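Local coordinates for conserved domain protein (Streptococcus pneumoniae, PDB 2FI0) that is of unknown function but belongs to the DUF1858 family, folding as a small, mostly helical domain with a two-stranded parallel sheet, at residues N7-S12 against N73-I78. Sequence-based numbering, arbitrary orientation.
Sequences NIIDVS and NGYEVI
Asp-10 OD1 is gripped twice by Ser-12, by its N at 2.9 Å in an Asx turn and by its OG at 2.6 Å, both from one face of the carboxylate plane, while Asp-10 CB packs on Ile-78 CG1 across the strands. Glu-76 O takes the N-H of Ile-9 at 2.8 Å, almost straight, and a CA-H...O contact from Ile-8 CA at 3.3 Å. Ile-9 O repeats this pattern one step on, accepting Ile-78 N at 2.8 Å with a CA-H...O contact from Val-77 CA. Together with Glu-76 N to Asn-7 O and Val-11 N to Ile-78 O, these bonds form the ladder of a minimal parallel sheet: Ile-9 bonds to the residues flanking Val-77, its bridge partner, as parallel pairing requires.

On the face of Ile-9 and Val-77, Ile-9 CD1 is modelled over the Tyr-75 ring, too close for its distance to be trusted; a CH-pi contact is plausible, its detail doubtful. At the ladder's end Asn-7 sets its amide plane 86° from that ring. Val-11 CG1 touches Val-77 CG1 at 3.7 Å. On the face of Ile-8, Asp-10 and Ile-78, Ile-78 holds CG1 between its backbone N and carbonyl carbon (chi1 65°), bringing CD1 to 3.7 Å from Ile-8 CG2.

Gly-74, with positive phi, is the C-prime residue of the Schellman motif ending helix 63-72. The paired strands join the fold's N- and C-terminal parts, with Leu-70 of that helix against Ile-9 and Val-77, and Leu-52 of helix 52-59 against Ile-9 and Val-11.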
ATOM      1  N   ASN A   7       6.957   8.911  -6.788  1.00 52.87           N
ATOM      2  CA  ASN A   7       5.718   8.139  -6.697  1.00 51.51           C
ATOM      3  C   ASN A   7       5.892   6.637  -6.988  1.00 49.65           C
ATOM      4  O   ASN A   7       5.048   6.010  -7.594  1.00 48.93           O
ATOM      5  CB  ASN A   7       4.619   8.788  -7.568  1.00 51.76           C
ATOM      6  CG  ASN A   7       4.267  10.211  -7.106  1.00 52.98           C
ATOM      7  OD1 ASN A   7       3.801  10.418  -5.982  1.00 52.77           O
ATOM      8  ND2 ASN A   7       4.530  11.199  -7.965  1.00 55.32           N
ATOM      9  N   ILE A   8       6.989   6.072  -6.495  1.00 47.57           N
ATOM     10  CA  ILE A   8       7.280   4.650  -6.622  1.00 46.42           C
ATOM     11  C   ILE A   8       6.814   3.970  -5.333  1.00 45.49           C
ATOM     12  O   ILE A   8       7.147   4.424  -4.238  1.00 44.57           O
ATOM     13  CB  ILE A   8       8.797   4.417  -6.856  1.00 45.73           C
ATOM     14  CG1 ILE A   8       9.225   5.025  -8.195  1.00 45.11           C
ATOM     15  CG2 ILE A   8       9.150   2.938  -6.794  1.00 45.62           C
ATOM     16  CD1 ILE A   8      10.715   5.246  -8.289  1.00 45.35           C
ATOM     17  N   ILE A   9       6.036   2.901  -5.477  1.00 44.25           N
ATOM     18  CA  ILE A   9       5.512   2.145  -4.350  1.00 44.49           C
ATOM     19  C   ILE A   9       6.004   0.709  -4.432  1.00 43.58           C
ATOM     20  O   ILE A   9       5.828   0.036  -5.433  1.00 42.16           O
ATOM     21  CB  ILE A   9       3.972   2.209  -4.284  1.00 44.03           C
ATOM     22  CG1 ILE A   9       3.555   3.636  -3.930  1.00 46.19           C
ATOM     23  CG2 ILE A   9       3.425   1.188  -3.248  1.00 44.42           C
ATOM     24  CD1 ILE A   9       2.067   3.903  -3.991  1.00 47.06           C
ATOM     25  N   ASP A  10       6.647   0.268  -3.361  1.00 43.67           N
ATOM     26  CA  ASP A  10       7.166  -1.078  -3.256  1.00 43.88           C
ATOM     27  C   ASP A  10       6.144  -1.891  -2.448  1.00 44.10           C
ATOM     28  O   ASP A  10       5.851  -1.569  -1.295  1.00 44.04           O
ATOM     29  CB  ASP A  10       8.535  -1.031  -2.566  1.00 43.53           C
ATOM     30  CG  ASP A  10       9.284  -2.348  -2.650  1.00 43.79           C
ATOM     31  OD1 ASP A  10       8.633  -3.407  -2.747  1.00 41.41           O
ATOM     32  OD2 ASP A  10      10.536  -2.321  -2.606  1.00 43.97           O
ATOM     33  N   VAL A  11       5.585  -2.930  -3.065  1.00 44.00           N
ATOM     34  CA  VAL A  11       4.551  -3.726  -2.409  1.00 44.15           C
ATOM     35  C   VAL A  11       5.171  -4.790  -1.501  1.00 44.09           C
ATOM     36  O   VAL A  11       4.450  -5.545  -0.862  1.00 43.26           O
ATOM     37  CB  VAL A  11       3.553  -4.375  -3.434  1.00 44.10           C
ATOM     38  CG1 VAL A  11       2.780  -3.306  -4.188  1.00 44.36           C
ATOM     39  CG2 VAL A  11       4.263  -5.315  -4.415  1.00 43.81           C
ATOM     40  N   SER A  12       6.502  -4.847  -1.454  1.00 44.43           N
ATOM     41  CA  SER A  12       7.204  -5.853  -0.665  1.00 45.08           C
ATOM     42  C   SER A  12       7.747  -5.357   0.664  1.00 45.27           C
ATOM     43  O   SER A  12       8.344  -6.135   1.382  1.00 46.46           O
ATOM     44  CB  SER A  12       8.345  -6.476  -1.473  1.00 45.06           C
ATOM     45  OG  SER A  12       9.461  -5.608  -1.554  1.00 45.99           O
ATOM     46  N   ASN A  73      -3.748   6.172 -10.116  1.00 42.08           N
ATOM     47  CA  ASN A  73      -3.603   7.361  -9.288  1.00 42.51           C
ATOM     48  C   ASN A  73      -2.181   7.951  -9.331  1.00 42.93           C
ATOM     49  O   ASN A  73      -1.820   8.786  -8.506  1.00 43.59           O
ATOM     50  CB  ASN A  73      -4.037   7.041  -7.862  1.00 42.20           C
ATOM     51  CG  ASN A  73      -5.545   6.887  -7.732  1.00 42.32           C
ATOM     52  OD1 ASN A  73      -6.279   7.882  -7.649  1.00 41.88           O
ATOM     53  ND2 ASN A  73      -6.020   5.635  -7.715  1.00 40.49           N
ATOM     54  N   GLY A  74      -1.376   7.513 -10.288  1.00 43.37           N
ATOM     55  CA  GLY A  74      -0.088   8.151 -10.568  1.00 43.96           C
ATOM     56  C   GLY A  74       1.163   7.428 -10.087  1.00 44.50           C
ATOM     57  O   GLY A  74       2.279   7.931 -10.265  1.00 45.15           O
ATOM     58  N   TYR A  75       1.003   6.248  -9.507  1.00 44.33           N
ATOM     59  CA  TYR A  75       2.133   5.544  -8.925  1.00 44.56           C
ATOM     60  C   TYR A  75       2.710   4.499  -9.865  1.00 44.66           C
ATOM     61  O   TYR A  75       2.012   3.938 -10.691  1.00 45.04           O
ATOM     62  CB  TYR A  75       1.739   4.917  -7.592  1.00 44.57           C
ATOM     63  CG  TYR A  75       1.311   5.941  -6.569  1.00 44.78           C
ATOM     64  CD1 TYR A  75       2.251   6.566  -5.750  1.00 44.49           C
ATOM     65  CD2 TYR A  75      -0.022   6.296  -6.427  1.00 44.73           C
ATOM     66  CE1 TYR A  75       1.868   7.513  -4.817  1.00 45.58           C
ATOM     67  CE2 TYR A  75      -0.416   7.247  -5.510  1.00 45.76           C
ATOM     68  CZ  TYR A  75       0.532   7.856  -4.705  1.00 45.32           C
ATOM     69  OH  TYR A  75       0.148   8.785  -3.774  1.00 46.10           O
ATOM     70  N   GLU A  76       4.004   4.258  -9.712  1.00 45.17           N
ATOM     71  CA  GLU A  76       4.689   3.151 -10.327  1.00 45.72           C
ATOM     72  C   GLU A  76       4.962   2.100  -9.271  1.00 45.40           C
ATOM     73  O   GLU A  76       5.514   2.404  -8.229  1.00 44.67           O
ATOM     74  CB  GLU A  76       6.008   3.645 -10.920  1.00 47.00           C
ATOM     75  CG  GLU A  76       6.439   2.878 -12.136  1.00 51.28           C
ATOM     76  CD  GLU A  76       5.501   3.115 -13.324  1.00 54.90           C
ATOM     77  OE1 GLU A  76       5.312   4.292 -13.721  1.00 57.87           O
ATOM     78  OE2 GLU A  76       4.951   2.119 -13.828  1.00 56.92           O
ATOM     79  N   VAL A  77       4.596   0.849  -9.558  1.00 45.22           N
ATOM     80  CA  VAL A  77       4.657  -0.202  -8.577  1.00 45.00           C
ATOM     81  C   VAL A  77       5.868  -1.104  -8.784  1.00 44.77           C
ATOM     82  O   VAL A  77       6.158  -1.501  -9.894  1.00 44.43           O
ATOM     83  CB  VAL A  77       3.377  -1.025  -8.624  1.00 45.41           C
ATOM     84  CG1 VAL A  77       3.434  -2.156  -7.610  1.00 46.06           C
ATOM     85  CG2 VAL A  77       2.170  -0.118  -8.368  1.00 46.27           C
ATOM     86  N   ILE A  78       6.566  -1.437  -7.703  1.00 44.46           N
ATOM     87  CA  ILE A  78       7.691  -2.367  -7.771  1.00 44.57           C
ATOM     88  C   ILE A  78       7.536  -3.416  -6.686  1.00 44.52           C
ATOM     89  O   ILE A  78       6.634  -3.320  -5.869  1.00 44.18           O
ATOM     90  CB  ILE A  78       9.068  -1.638  -7.665  1.00 44.08           C
ATOM     91  CG1 ILE A  78       9.261  -0.972  -6.297  1.00 43.61           C
ATOM     92  CG2 ILE A  78       9.207  -0.588  -8.780  1.00 43.56           C
ATOM     93  CD1 ILE A  78      10.654  -0.394  -6.109  1.00 43.66           C
TER